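Local coordinates for protein chorismate synthase (Aquifex aeolicus, PDB 1Q1L) that probably catalyses the elimination of phosphate from 5-enolpyruvylshikimate-3-phosphate to give chorismate, using reduced FMN, in the last step of the shikimate pathway, at residues Y8-L12 / A24-I29; T13-G19 / E135-E141; D62-S68 / A81-R87; C152-L156 / A368-A372; K162-F166 / L190-H194. One frame throughout, in Å; residues are numbered along the deposited sequence.

Interaction 1 of 5, residues Y8-L12 / A24-I29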
# COMPACT_ATOMS: atom_id res chain seq x y z
N TYR A 8 -6.24 2.41 6.73
CA TYR A 8 -5.65 2.62 8.05
C TYR A 8 -5.21 1.34 8.76
O TYR A 8 -4.06 1.23 9.20
CB TYR A 8 -6.64 3.37 8.93
CG TYR A 8 -6.06 3.87 10.22
CD1 TYR A 8 -5.49 5.15 10.30
CD2 TYR A 8 -6.08 3.09 11.37
CE1 TYR A 8 -4.96 5.63 11.50
CE2 TYR A 8 -5.55 3.55 12.57
CZ TYR A 8 -5.00 4.82 12.63
OH TYR A 8 -4.50 5.29 13.83
N LEU A 9 -6.13 0.38 8.90
CA LEU A 9 -5.81 -0.88 9.57
C LEU A 9 -5.00 -1.76 8.64
O LEU A 9 -4.98 -1.55 7.43
CB LEU A 9 -7.09 -1.62 9.96
CG LEU A 9 -8.00 -1.00 11.02
CD1 LEU A 9 -9.25 -1.85 11.13
CD2 LEU A 9 -7.27 -0.92 12.36
N ARG A 10 -4.34 -2.75 9.22
CA ARG A 10 -3.53 -3.69 8.45
C ARG A 10 -3.67 -5.03 9.15
O ARG A 10 -3.70 -5.10 10.38
CB ARG A 10 -2.05 -3.31 8.47
CG ARG A 10 -1.74 -1.83 8.43
CD ARG A 10 -0.32 -1.56 8.91
NE ARG A 10 0.69 -1.93 7.92
CZ ARG A 10 2.00 -1.80 8.09
NH1 ARG A 10 2.49 -1.30 9.22
NH2 ARG A 10 2.83 -2.13 7.11
N PHE A 11 -3.78 -6.10 8.38
CA PHE A 11 -3.86 -7.41 8.98
C PHE A 11 -3.49 -8.47 7.97
O PHE A 11 -3.57 -8.26 6.77
CB PHE A 11 -5.26 -7.65 9.59
CG PHE A 11 -6.32 -8.07 8.61
CD1 PHE A 11 -6.47 -9.40 8.24
CD2 PHE A 11 -7.21 -7.13 8.08
CE1 PHE A 11 -7.49 -9.80 7.37
CE2 PHE A 11 -8.23 -7.51 7.21
CZ PHE A 11 -8.38 -8.85 6.86
N LEU A 12 -3.01 -9.60 8.48
CA LEU A 12 -2.65 -10.73 7.65
C LEU A 12 -3.15 -11.95 8.38
O LEU A 12 -3.19 -11.96 9.61
CB LEU A 12 -1.13 -10.83 7.48
CG LEU A 12 -0.47 -9.80 6.57
CD1 LEU A 12 1.05 -9.99 6.62
CD2 LEU A 12 -1.00 -9.96 5.14
N ALA A 24 -3.40 -14.87 12.84
CA ALA A 24 -3.76 -13.56 12.33
C ALA A 24 -3.07 -12.49 13.15
O ALA A 24 -2.90 -12.64 14.36
CB ALA A 24 -5.27 -13.35 12.40
N ILE A 25 -2.66 -11.43 12.47
CA ILE A 25 -2.04 -10.29 13.12
C ILE A 25 -2.79 -9.07 12.60
O ILE A 25 -2.86 -8.85 11.39
CB ILE A 25 -0.54 -10.14 12.79
CG1 ILE A 25 0.24 -11.34 13.35
CG2 ILE A 25 -0.00 -8.85 13.39
CD1 ILE A 25 1.75 -11.31 13.09
N LEU A 26 -3.34 -8.30 13.52
CA LEU A 26 -4.10 -7.10 13.23
C LEU A 26 -3.37 -5.91 13.83
O LEU A 26 -3.04 -5.92 15.01
CB LEU A 26 -5.50 -7.18 13.85
CG LEU A 26 -6.30 -5.87 13.84
CD1 LEU A 26 -6.51 -5.41 12.41
CD2 LEU A 26 -7.63 -6.07 14.54
N GLU A 27 -3.14 -4.88 13.02
CA GLU A 27 -2.44 -3.70 13.50
C GLU A 27 -3.22 -2.42 13.22
O GLU A 27 -3.81 -2.27 12.15
CB GLU A 27 -1.07 -3.60 12.83
CG GLU A 27 -0.22 -2.46 13.36
CD GLU A 27 1.08 -2.29 12.59
OE1 GLU A 27 1.04 -1.73 11.48
OE2 GLU A 27 2.13 -2.73 13.10
N GLY A 28 -3.23 -1.51 14.18
CA GLY A 28 -3.93 -0.25 13.98
C GLY A 28 -5.05 0.06 14.95
O GLY A 28 -5.50 1.21 15.01
N ILE A 29 -5.53 -0.94 15.69
CA ILE A 29 -6.60 -0.68 16.66
C ILE A 29 -5.99 0.18 17.77
O ILE A 29 -4.94 -0.16 18.30
CB ILE A 29 -7.16 -1.97 17.27
CG1 ILE A 29 -7.76 -2.85 16.16
CG2 ILE A 29 -8.25 -1.64 18.28
CD1 ILE A 29 -9.04 -2.30 15.56
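A24 CA lies 3.2 Å from L12 O, a CA-H...O contact; the same oxygen accepts the N-H of I25, and I25 O receives L12 N, which makes I25 and L12 an antiparallel hydrogen-bonded pair. L26 faces F11 as a non-hydrogen-bonded pair. L26 CD1 reaches across to F11 CB at 3.8 Å and touches R10 O. The F11 ring leads away from strand 24-27, toward V148 and I369 on the helices beneath, and its plane lies nearly parallel to that of W248 of the fourth subunit. E27 pairs with R10 twice over. E27 N donates to R10 O at 2.7 Å in a nearly straight bond (170°), and R10 N returns a bond to E27 O. Their side chains run side by side. With CG anti to the backbone N (chi1 -175°), the E27 carboxylate is carried alongside R10, where OE1 takes NH1 at 2.7 Å on its syn lone pair; the bond is bent, OE1 being tilted out of the guanidinium plane, and the two planes are turned 50° apart. At G28 the strand ends: its backbone angles would not tolerate a side chain, and a CB would collide with L9 CD2, which packs 3.5 Å from G28 C. The edge of the Y8 ring presents CE2 to G28 O at 3.4 Å. I29 closes the row, its CD1 3.9 Å from L9 CD2. Because R10 also uses NH2 for a salt bridge to D249 of the third subunit, its charge is probably balanced by both E27 and that aspartate, which ties this hairpin edge to the tetramer.

Interaction 2 of 5, residues T13-G19 / E135-E141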
# COMPACT_ATOMS: atom_id res chain seq x y z
N THR A 13 -3.56 -12.96 7.62
CA THR A 13 -4.02 -14.21 8.21
C THR A 13 -3.22 -15.31 7.54
O THR A 13 -2.67 -15.11 6.45
CB THR A 13 -5.52 -14.48 7.96
OG1 THR A 13 -5.73 -14.73 6.56
CG2 THR A 13 -6.36 -13.30 8.39
N ALA A 14 -3.15 -16.48 8.18
CA ALA A 14 -2.41 -17.61 7.64
C ALA A 14 -2.90 -18.90 8.28
O ALA A 14 -3.57 -18.87 9.31
CB ALA A 14 -0.92 -17.43 7.91
N GLY A 15 -2.54 -20.02 7.67
CA GLY A 15 -2.93 -21.32 8.19
C GLY A 15 -3.68 -22.15 7.18
O GLY A 15 -4.44 -21.60 6.37
N GLU A 16 -3.46 -23.46 7.20
CA GLU A 16 -4.16 -24.36 6.29
C GLU A 16 -5.30 -25.01 7.08
O GLU A 16 -5.25 -25.06 8.31
CB GLU A 16 -3.24 -25.47 5.75
CG GLU A 16 -1.74 -25.23 5.88
CD GLU A 16 -1.26 -23.92 5.27
OE1 GLU A 16 -1.72 -23.55 4.17
OE2 GLU A 16 -0.39 -23.28 5.89
N SER A 17 -6.32 -25.50 6.38
CA SER A 17 -7.46 -26.12 7.04
C SER A 17 -7.05 -27.30 7.92
O SER A 17 -7.62 -27.51 8.99
CB SER A 17 -8.49 -26.56 6.00
OG SER A 17 -7.87 -27.14 4.87
N HIS A 18 -6.07 -28.08 7.47
CA HIS A 18 -5.61 -29.22 8.25
C HIS A 18 -4.16 -29.03 8.67
O HIS A 18 -3.27 -29.76 8.26
CB HIS A 18 -5.77 -30.52 7.45
CG HIS A 18 -7.19 -30.86 7.14
ND1 HIS A 18 -7.86 -30.34 6.05
CD2 HIS A 18 -8.10 -31.61 7.81
CE1 HIS A 18 -9.12 -30.76 6.06
NE2 HIS A 18 -9.28 -31.53 7.12
N GLY A 19 -3.95 -28.01 9.49
CA GLY A 19 -2.62 -27.71 9.98
C GLY A 19 -2.75 -27.44 11.46
O GLY A 19 -3.82 -27.62 12.03
N GLU A 135 -6.31 -26.67 1.09
CA GLU A 135 -5.99 -26.54 2.51
C GLU A 135 -6.07 -25.08 2.96
O GLU A 135 -6.67 -24.76 3.98
CB GLU A 135 -4.58 -27.07 2.80
CG GLU A 135 -4.45 -28.58 2.92
CD GLU A 135 -5.00 -29.11 4.22
OE1 GLU A 135 -4.60 -28.60 5.29
OE2 GLU A 135 -5.82 -30.06 4.18
N ARG A 136 -5.45 -24.20 2.18
CA ARG A 136 -5.43 -22.77 2.47
C ARG A 136 -6.65 -22.02 1.93
O ARG A 136 -7.09 -21.03 2.52
CB ARG A 136 -4.15 -22.15 1.90
CG ARG A 136 -4.12 -20.62 1.91
CD ARG A 136 -4.30 -20.07 3.32
NE ARG A 136 -4.34 -18.61 3.34
CZ ARG A 136 -4.62 -17.89 4.42
NH1 ARG A 136 -4.88 -18.49 5.57
NH2 ARG A 136 -4.64 -16.57 4.35
N ALA A 137 -7.19 -22.50 0.82
CA ALA A 137 -8.34 -21.87 0.19
C ALA A 137 -9.64 -22.08 0.95
O ALA A 137 -10.45 -21.16 1.07
CB ALA A 137 -8.50 -22.39 -1.25
N SER A 138 -9.82 -23.29 1.47
CA SER A 138 -11.03 -23.65 2.21
C SER A 138 -11.59 -22.54 3.10
O SER A 138 -10.84 -21.73 3.65
CB SER A 138 -10.78 -24.90 3.04
OG SER A 138 -10.69 -26.04 2.21
N ALA A 139 -12.91 -22.53 3.23
CA ALA A 139 -13.62 -21.56 4.05
C ALA A 139 -13.10 -21.58 5.48
O ALA A 139 -13.59 -20.85 6.34
CB ALA A 139 -15.11 -21.84 4.02
N ARG A 140 -12.12 -22.44 5.74
CA ARG A 140 -11.52 -22.56 7.06
C ARG A 140 -10.88 -21.21 7.38
O ARG A 140 -10.89 -20.77 8.52
CB ARG A 140 -10.44 -23.64 7.04
CG ARG A 140 -10.38 -24.53 8.28
CD ARG A 140 -10.05 -23.79 9.57
NE ARG A 140 -11.24 -23.59 10.38
CZ ARG A 140 -11.25 -23.58 11.71
NH1 ARG A 140 -10.13 -23.76 12.40
NH2 ARG A 140 -12.39 -23.39 12.36
N GLU A 141 -10.32 -20.58 6.35
CA GLU A 141 -9.65 -19.29 6.49
C GLU A 141 -10.59 -18.19 6.98
O GLU A 141 -10.14 -17.24 7.63
CB GLU A 141 -9.02 -18.88 5.16
CG GLU A 141 -8.01 -17.73 5.22
CD GLU A 141 -8.65 -16.35 5.23
OE1 GLU A 141 -9.50 -16.07 4.35
OE2 GLU A 141 -8.29 -15.52 6.10
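The turn leaving strand 10-14 meets the C-terminal end of helix 131-137, where R136, A137 and S138 form part of the predicted FMN site. E135 O, near that helix end, accepts S17 OG in the carbonyl plane on a lone pair at 2.8 Å; S17 N also donates to it from above the plane, at a modelled distance that is doubtfully short. S17 OG is placed between its own N and carbonyl carbon (chi1 42°), which turns it back to the same oxygen as its amide. The E135 carboxylate reaches the next residue of the turn, H18, OE1 accepting H18 N at 2.7 Å and OE2 a weak bond from H18 ND1; OE1 also pairs with R71 of the second subunit. R136 reaches along the strand end with its guanidinium edge, NH1 to G15 O at 3.2 Å and NH2 to T13 OG1 at 3.1 Å, both partners nearly in its plane. T13 OG1 donates a hydrogen bond to E141 OE2 at 2.7 Å, meeting it from above the carboxylate plane. A leucine in place of R136 would probably leave G15 O, T13 OG1 and I246 O of the fourth subunit without this donor. Alongside, R140 CG packs on S17 CA, and its guanidinium turns to D62 and N86. Segment 135-141 leads from helix 131-137 to helix 142-157 and holds the end of strand 10-14 against this junction, with the second and fourth subunits against it.

Interaction 3 of 5, residues D62-S68 / A81-R87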
# COMPACT_ATOMS: atom_id res chain seq x y z
N ASP A 62 -14.46 -23.57 18.23
CA ASP A 62 -13.31 -22.77 17.85
C ASP A 62 -13.02 -21.74 18.92
O ASP A 62 -13.93 -21.09 19.44
CB ASP A 62 -13.56 -22.04 16.53
CG ASP A 62 -13.19 -22.87 15.32
OD1 ASP A 62 -12.06 -23.41 15.29
OD2 ASP A 62 -14.02 -22.97 14.39
N THR A 63 -11.74 -21.60 19.26
CA THR A 63 -11.33 -20.63 20.26
C THR A 63 -10.06 -19.95 19.79
O THR A 63 -9.20 -20.56 19.15
CB THR A 63 -11.07 -21.30 21.62
OG1 THR A 63 -10.24 -22.45 21.44
CG2 THR A 63 -12.38 -21.72 22.27
N ALA A 64 -9.94 -18.67 20.12
CA ALA A 64 -8.76 -17.92 19.74
C ALA A 64 -7.96 -17.57 20.98
O ALA A 64 -8.52 -17.28 22.04
CB ALA A 64 -9.17 -16.64 19.02
N GLU A 65 -6.64 -17.63 20.86
CA GLU A 65 -5.78 -17.28 21.96
C GLU A 65 -5.10 -15.99 21.56
O GLU A 65 -4.58 -15.88 20.45
CB GLU A 65 -4.72 -18.37 22.21
CG GLU A 65 -3.53 -17.86 23.03
CD GLU A 65 -2.63 -18.96 23.55
OE1 GLU A 65 -2.32 -19.91 22.80
OE2 GLU A 65 -2.20 -18.86 24.72
N ILE A 66 -5.13 -14.99 22.43
CA ILE A 66 -4.48 -13.73 22.13
C ILE A 66 -3.00 -13.89 22.49
O ILE A 66 -2.67 -14.21 23.62
CB ILE A 66 -5.08 -12.57 22.95
CG1 ILE A 66 -6.55 -12.36 22.53
CG2 ILE A 66 -4.27 -11.30 22.74
CD1 ILE A 66 -7.25 -11.21 23.25
N LEU A 67 -2.14 -13.68 21.50
CA LEU A 67 -0.70 -13.82 21.70
C LEU A 67 0.04 -12.52 22.00
O LEU A 67 1.20 -12.54 22.42
CB LEU A 67 -0.07 -14.46 20.46
CG LEU A 67 -0.64 -15.81 20.00
CD1 LEU A 67 0.01 -16.19 18.68
CD2 LEU A 67 -0.38 -16.88 21.06
N SER A 68 -0.62 -11.39 21.78
CA SER A 68 0.01 -10.10 22.03
C SER A 68 -0.96 -8.97 21.79
O SER A 68 -2.07 -9.18 21.31
CB SER A 68 1.21 -9.91 21.09
OG SER A 68 0.77 -9.65 19.76
N ALA A 81 -1.94 -10.28 17.87
CA ALA A 81 -1.76 -11.56 17.22
C ALA A 81 -2.69 -12.59 17.84
O ALA A 81 -2.81 -12.67 19.07
CB ALA A 81 -0.30 -12.02 17.34
N LEU A 82 -3.35 -13.37 16.99
CA LEU A 82 -4.29 -14.38 17.45
C LEU A 82 -3.95 -15.72 16.83
O LEU A 82 -3.42 -15.78 15.71
CB LEU A 82 -5.71 -14.01 17.02
CG LEU A 82 -6.22 -12.58 17.26
CD1 LEU A 82 -7.53 -12.38 16.51
CD2 LEU A 82 -6.41 -12.33 18.75
N PHE A 83 -4.23 -16.80 17.56
CA PHE A 83 -3.99 -18.13 17.04
C PHE A 83 -5.24 -18.96 17.31
O PHE A 83 -5.77 -18.94 18.41
CB PHE A 83 -2.78 -18.79 17.69
CG PHE A 83 -2.41 -20.11 17.07
CD1 PHE A 83 -2.02 -20.17 15.73
CD2 PHE A 83 -2.49 -21.30 17.80
CE1 PHE A 83 -1.72 -21.39 15.13
CE2 PHE A 83 -2.18 -22.52 17.21
CZ PHE A 83 -1.80 -22.57 15.87
N ILE A 84 -5.72 -19.67 16.29
CA ILE A 84 -6.90 -20.51 16.43
C ILE A 84 -6.50 -21.95 16.13
O ILE A 84 -6.24 -22.30 14.98
CB ILE A 84 -8.01 -20.11 15.43
CG1 ILE A 84 -8.46 -18.67 15.67
CG2 ILE A 84 -9.20 -21.06 15.57
CD1 ILE A 84 -9.37 -18.13 14.58
N ARG A 85 -6.43 -22.78 17.16
CA ARG A 85 -6.06 -24.17 16.96
C ARG A 85 -7.12 -24.91 16.16
O ARG A 85 -8.31 -24.67 16.33
CB ARG A 85 -5.84 -24.87 18.31
CG ARG A 85 -4.63 -24.37 19.08
CD ARG A 85 -4.30 -25.27 20.26
NE ARG A 85 -3.10 -24.83 20.97
CZ ARG A 85 -2.57 -25.47 22.01
NH1 ARG A 85 -3.13 -26.58 22.47
NH2 ARG A 85 -1.48 -24.99 22.60
N ASN A 86 -6.68 -25.81 15.29
CA ASN A 86 -7.61 -26.59 14.48
C ASN A 86 -8.10 -27.80 15.27
O ASN A 86 -9.14 -28.39 14.95
CB ASN A 86 -6.95 -27.03 13.17
CG ASN A 86 -6.83 -25.90 12.17
OD1 ASN A 86 -7.81 -25.20 11.88
ND2 ASN A 86 -5.64 -25.70 11.62
N ARG A 87 -7.36 -28.15 16.32
CA ARG A 87 -7.70 -29.27 17.20
C ARG A 87 -7.74 -30.63 16.51
O ARG A 87 -7.19 -31.61 17.03
CB ARG A 87 -9.04 -28.99 17.88
CG ARG A 87 -9.03 -27.72 18.71
CD ARG A 87 -10.34 -27.51 19.44
NE ARG A 87 -10.30 -26.30 20.27
CZ ARG A 87 -9.43 -26.09 21.25
NH1 ARG A 87 -8.51 -27.01 21.54
NH2 ARG A 87 -9.47 -24.96 21.94
O HOH W 1 -11.24 -26.42 16.22
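I66 and L82 lie side by side on one face of the antiparallel pair, CD2 of L82 settling against CG1 of I66 at 3.8 Å, and next along this face the A64 methyl meets CG1 of I84. The other branch of I84, CG2, touches both T63 O and D62 OD1. Toward the far end, L67 CD1 rests on F83 CB at 3.9 Å, crossing it at a slant, while L67 CB meets the methyl of A81. Three backbone bonds zip the strands: E65 N to F83 O, F83 N to E65 O, and L67 N to A81 O at 2.7 Å. Beyond the strand, R87 extends from CG to NE and swings NH2 to T63 OG1 at 2.7 Å, tilted 20° from the guanidinium plane, although R87 is poorly ordered. A valine at T63 would probably leave R87 NH2 without this acceptor and its guanidinium freer to turn. D62 is held chiefly by R140. The pair forms one margin of the four-stranded sheet, strand 80-85 pairing on its other edge with strand 21-27. I40 and L44 of helix 37-48 and A147 of helix 142-157 cover the A64, L82 and I84 face, whereas F83 meets L67 of the second subunit.

Interaction 4 of 5, residues C152-L156 / A368-A372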
# COMPACT_ATOMS: atom_id res chain seq x y z
N CYS A 152 -12.62 -5.66 15.42
CA CYS A 152 -13.12 -4.44 14.80
C CYS A 152 -14.53 -4.11 15.27
O CYS A 152 -14.87 -2.94 15.45
CB CYS A 152 -13.07 -4.58 13.28
SG CYS A 152 -11.38 -4.78 12.68
N LYS A 153 -15.34 -5.14 15.50
CA LYS A 153 -16.70 -4.91 16.00
C LYS A 153 -16.63 -4.30 17.39
O LYS A 153 -17.36 -3.36 17.69
CB LYS A 153 -17.48 -6.22 16.09
CG LYS A 153 -17.98 -6.78 14.77
CD LYS A 153 -18.93 -7.95 15.04
CE LYS A 153 -19.48 -8.54 13.76
NZ LYS A 153 -20.40 -9.68 14.05
N LYS A 154 -15.76 -4.83 18.24
CA LYS A 154 -15.63 -4.29 19.59
C LYS A 154 -15.26 -2.82 19.49
O LYS A 154 -15.82 -1.96 20.18
CB LYS A 154 -14.56 -5.05 20.38
CG LYS A 154 -14.45 -4.59 21.84
CD LYS A 154 -15.81 -4.68 22.54
CE LYS A 154 -15.78 -4.04 23.92
NZ LYS A 154 -14.84 -4.73 24.84
N PHE A 155 -14.31 -2.52 18.61
CA PHE A 155 -13.88 -1.14 18.40
C PHE A 155 -15.06 -0.24 17.99
O PHE A 155 -15.27 0.83 18.55
CB PHE A 155 -12.79 -1.09 17.32
CG PHE A 155 -12.44 0.30 16.88
CD1 PHE A 155 -11.78 1.18 17.74
CD2 PHE A 155 -12.80 0.76 15.61
CE1 PHE A 155 -11.49 2.49 17.35
CE2 PHE A 155 -12.52 2.06 15.21
CZ PHE A 155 -11.86 2.93 16.08
N LEU A 156 -15.84 -0.71 17.02
CA LEU A 156 -16.98 0.04 16.51
C LEU A 156 -18.09 0.27 17.53
O LEU A 156 -18.75 1.31 17.52
CB LEU A 156 -17.59 -0.67 15.30
CG LEU A 156 -16.81 -0.65 13.99
CD1 LEU A 156 -17.54 -1.53 12.97
CD2 LEU A 156 -16.69 0.77 13.48
N ALA A 368 -17.39 -5.06 9.34
CA ALA A 368 -16.84 -4.41 10.52
C ALA A 368 -15.39 -3.97 10.27
O ALA A 368 -14.95 -2.93 10.76
CB ALA A 368 -16.89 -5.37 11.72
N ILE A 369 -14.66 -4.75 9.49
CA ILE A 369 -13.28 -4.41 9.17
C ILE A 369 -13.22 -3.17 8.29
O ILE A 369 -12.44 -2.25 8.54
CB ILE A 369 -12.58 -5.59 8.47
CG1 ILE A 369 -12.44 -6.76 9.46
CG2 ILE A 369 -11.18 -5.17 7.97
CD1 ILE A 369 -11.85 -8.01 8.85
N VAL A 370 -14.06 -3.14 7.27
CA VAL A 370 -14.11 -2.01 6.35
C VAL A 370 -14.52 -0.74 7.08
O VAL A 370 -13.91 0.32 6.90
CB VAL A 370 -15.10 -2.28 5.18
CG1 VAL A 370 -15.22 -1.04 4.29
CG2 VAL A 370 -14.62 -3.45 4.36
N LEU A 371 -15.55 -0.85 7.91
CA LEU A 371 -16.03 0.32 8.63
C LEU A 371 -15.07 0.81 9.69
O LEU A 371 -14.91 2.02 9.86
CB LEU A 371 -17.40 0.03 9.25
CG LEU A 371 -18.50 -0.24 8.21
CD1 LEU A 371 -19.85 -0.35 8.90
CD2 LEU A 371 -18.54 0.89 7.18
N ALA A 372 -14.43 -0.11 10.41
CA ALA A 372 -13.47 0.27 11.44
C ALA A 372 -12.32 0.99 10.75
O ALA A 372 -11.82 2.01 11.22
CB ALA A 372 -12.95 -0.97 12.19
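A372 and A368, one turn apart, offer their methyls as low points into which helix 142-157 sets its side chains. C152 CB sits 3.8 Å from A372 CB and also touches A368 O, while its SG, anti to its own carbonyl carbon (chi1 -63°), turns to I369 CG1 at 3.9 Å. L156 spans the same two alanines with its forked end: CD1 lies 3.7 Å from A368 O and reaches L371 CB, and CD2 rests on A372 CA at 3.8 Å. F155 comes at the A372 methyl obliquely through CD2. On the flank, the aliphatic part of K153 covers A368, its CG 3.5 Å from A368 CB, before the extended chain carries NZ to salt bridges with E364 and E43.

Around this first shell, L9 backs C152, I163 closes against L156, A368 and L371, and F155 also packs on P30 and meets the ring of F159 edge-to-face. The contact is almost wholly apolar and buried. The axes of segments 152-156 and 368-372 approach to 8.8 Å at 48°, a close crossing consistent with the small alanines. The two long helices belong to the helical layer between the two antiparallel sheets, the middle of the beta-alpha-beta sandwich described for chorismate synthase.

Interaction 5 of 5, residues K162-F166 / L190-H194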
# COMPACT_ATOMS: atom_id res chain seq x y z
N LYS A 162 -23.36 -0.53 15.50
CA LYS A 162 -23.76 -2.00 15.59
C LYS A 162 -23.83 -2.71 14.11
O LYS A 162 -24.40 -2.11 13.10
CB LYS A 162 -25.27 -2.16 16.40
CG LYS A 162 -25.33 -1.35 18.04
CD LYS A 162 -27.03 -1.35 18.75
CE LYS A 162 -27.14 -0.30 20.27
NZ LYS A 162 -26.62 1.31 20.00
N ILE A 163 -23.27 -3.91 14.03
CA ILE A 163 -23.27 -4.65 12.79
C ILE A 163 -24.05 -5.93 13.02
O ILE A 163 -23.95 -6.55 14.07
CB ILE A 163 -21.82 -4.93 12.34
CG1 ILE A 163 -21.18 -3.59 11.92
CG2 ILE A 163 -21.80 -5.95 11.24
CD1 ILE A 163 -19.82 -3.71 11.30
N GLY A 164 -24.87 -6.30 12.04
CA GLY A 164 -25.65 -7.51 12.17
C GLY A 164 -26.02 -8.01 10.80
O GLY A 164 -25.67 -7.37 9.80
N SER A 165 -26.74 -9.12 10.74
CA SER A 165 -27.15 -9.70 9.47
C SER A 165 -28.22 -10.77 9.66
O SER A 165 -28.62 -11.09 10.78
CB SER A 165 -25.95 -10.32 8.76
OG SER A 165 -25.46 -11.43 9.49
N PHE A 166 -28.67 -11.33 8.55
CA PHE A 166 -29.67 -12.39 8.57
C PHE A 166 -29.86 -12.93 7.17
O PHE A 166 -29.67 -12.21 6.19
CB PHE A 166 -31.00 -11.85 9.12
CG PHE A 166 -31.43 -10.55 8.52
CD1 PHE A 166 -32.03 -10.51 7.26
CD2 PHE A 166 -31.20 -9.35 9.18
CE1 PHE A 166 -32.39 -9.30 6.68
CE2 PHE A 166 -31.55 -8.13 8.61
CZ PHE A 166 -32.14 -8.11 7.36
N LEU A 190 -34.18 -3.74 11.48
CA LEU A 190 -32.94 -4.44 11.13
C LEU A 190 -32.40 -5.16 12.36
O LEU A 190 -32.13 -6.36 12.33
CB LEU A 190 -31.91 -3.44 10.59
CG LEU A 190 -32.26 -2.86 9.21
CD1 LEU A 190 -31.40 -1.65 8.90
CD2 LEU A 190 -32.06 -3.93 8.15
N LEU A 191 -32.25 -4.42 13.44
CA LEU A 191 -31.73 -4.99 14.68
C LEU A 191 -32.63 -6.14 15.11
O LEU A 191 -32.16 -7.17 15.59
CB LEU A 191 -31.66 -3.93 15.78
CG LEU A 191 -30.91 -4.35 17.05
CD1 LEU A 191 -29.50 -4.80 16.68
CD2 LEU A 191 -30.85 -3.19 18.04
N SER A 192 -33.93 -5.94 14.92
CA SER A 192 -34.93 -6.94 15.27
C SER A 192 -34.70 -8.23 14.49
O SER A 192 -34.70 -9.32 15.06
CB SER A 192 -36.33 -6.40 14.98
OG SER A 192 -37.31 -7.41 15.08
N TYR A 193 -34.51 -8.10 13.18
CA TYR A 193 -34.28 -9.26 12.34
C TYR A 193 -33.00 -9.99 12.71
O TYR A 193 -32.93 -11.21 12.65
CB TYR A 193 -34.24 -8.85 10.86
CG TYR A 193 -35.56 -8.32 10.34
CD1 TYR A 193 -36.77 -8.84 10.79
CD2 TYR A 193 -35.60 -7.33 9.36
CE1 TYR A 193 -37.99 -8.39 10.28
CE2 TYR A 193 -36.81 -6.87 8.84
CZ TYR A 193 -38.00 -7.40 9.31
OH TYR A 193 -39.20 -6.98 8.79
N HIS A 194 -31.97 -9.23 13.09
CA HIS A 194 -30.71 -9.85 13.48
C HIS A 194 -30.90 -10.64 14.77
O HIS A 194 -30.40 -11.76 14.90
CB HIS A 194 -29.63 -8.78 13.67
CG HIS A 194 -28.34 -9.32 14.22
ND1 HIS A 194 -28.05 -9.32 15.56
CD2 HIS A 194 -27.29 -9.92 13.60
CE1 HIS A 194 -26.88 -9.90 15.76
NE2 HIS A 194 -26.40 -10.27 14.59
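Strand 162-166 passes under helix 190-194 with their axes 7.3 Å apart at 61°, and S165 and H194 are the closest CA pair. F166 carries the largest share of the contact. Its CG stands between the backbone N and the carbonyl carbon (chi1 48°), which lifts the ring to the helix, where Y193 CB lies over one face, 3.5 Å from F166 CD2, in a CH-pi contact offset toward the rim. The Y193 ring adds a T-shaped (edge-to-face) stack, its edge directed at the face of F166 with centroids 5.5 Å apart and planes at 73°. Y193 also meets the ring of Y183 edge-to-face. L190 CD2 touches F166 CZ more loosely at 4.3 Å. The H194 imidazole instead comes in across the strand, its CD2 corner against the backbone: CD2 is 3.2 Å from G164 CA, and S165 N lies near the ring plane at its edge. Glycine at this point matters for fit, since a CB on G164 would run into H194 CD2. Strand 162-170 also bonds to strand 229-236 in the five-stranded sheet. Helix 187-197 covers the G164 and F166 face, while I163 and S165 turn to helix 356-379, I163 packing on A368 and S165 OG bonding E364.

How the interactions relate
Interactions 1, 2 and 3 gather round the four-stranded antiparallel sheet, with centres about 14 to 19 Å apart, and share its strands in the order 10-14, 21-27, 80-85, 64-68. Interactions 1 and 2 divide strand 10-14, their segments alternating along the chain; interaction 3 falls, in sequence, between the segments of interaction 2 and joins it through R140 to D62 and G19 to N86. Interaction 4 lies in the helical layer, its centre about 11 Å from that of interaction 1 and about 15 Å from that of interaction 5, touching both. Interaction 5, in sequence between the segments of interaction 4, belongs to the second sheet. Together they trace the sandwich from sheet through helices to sheet.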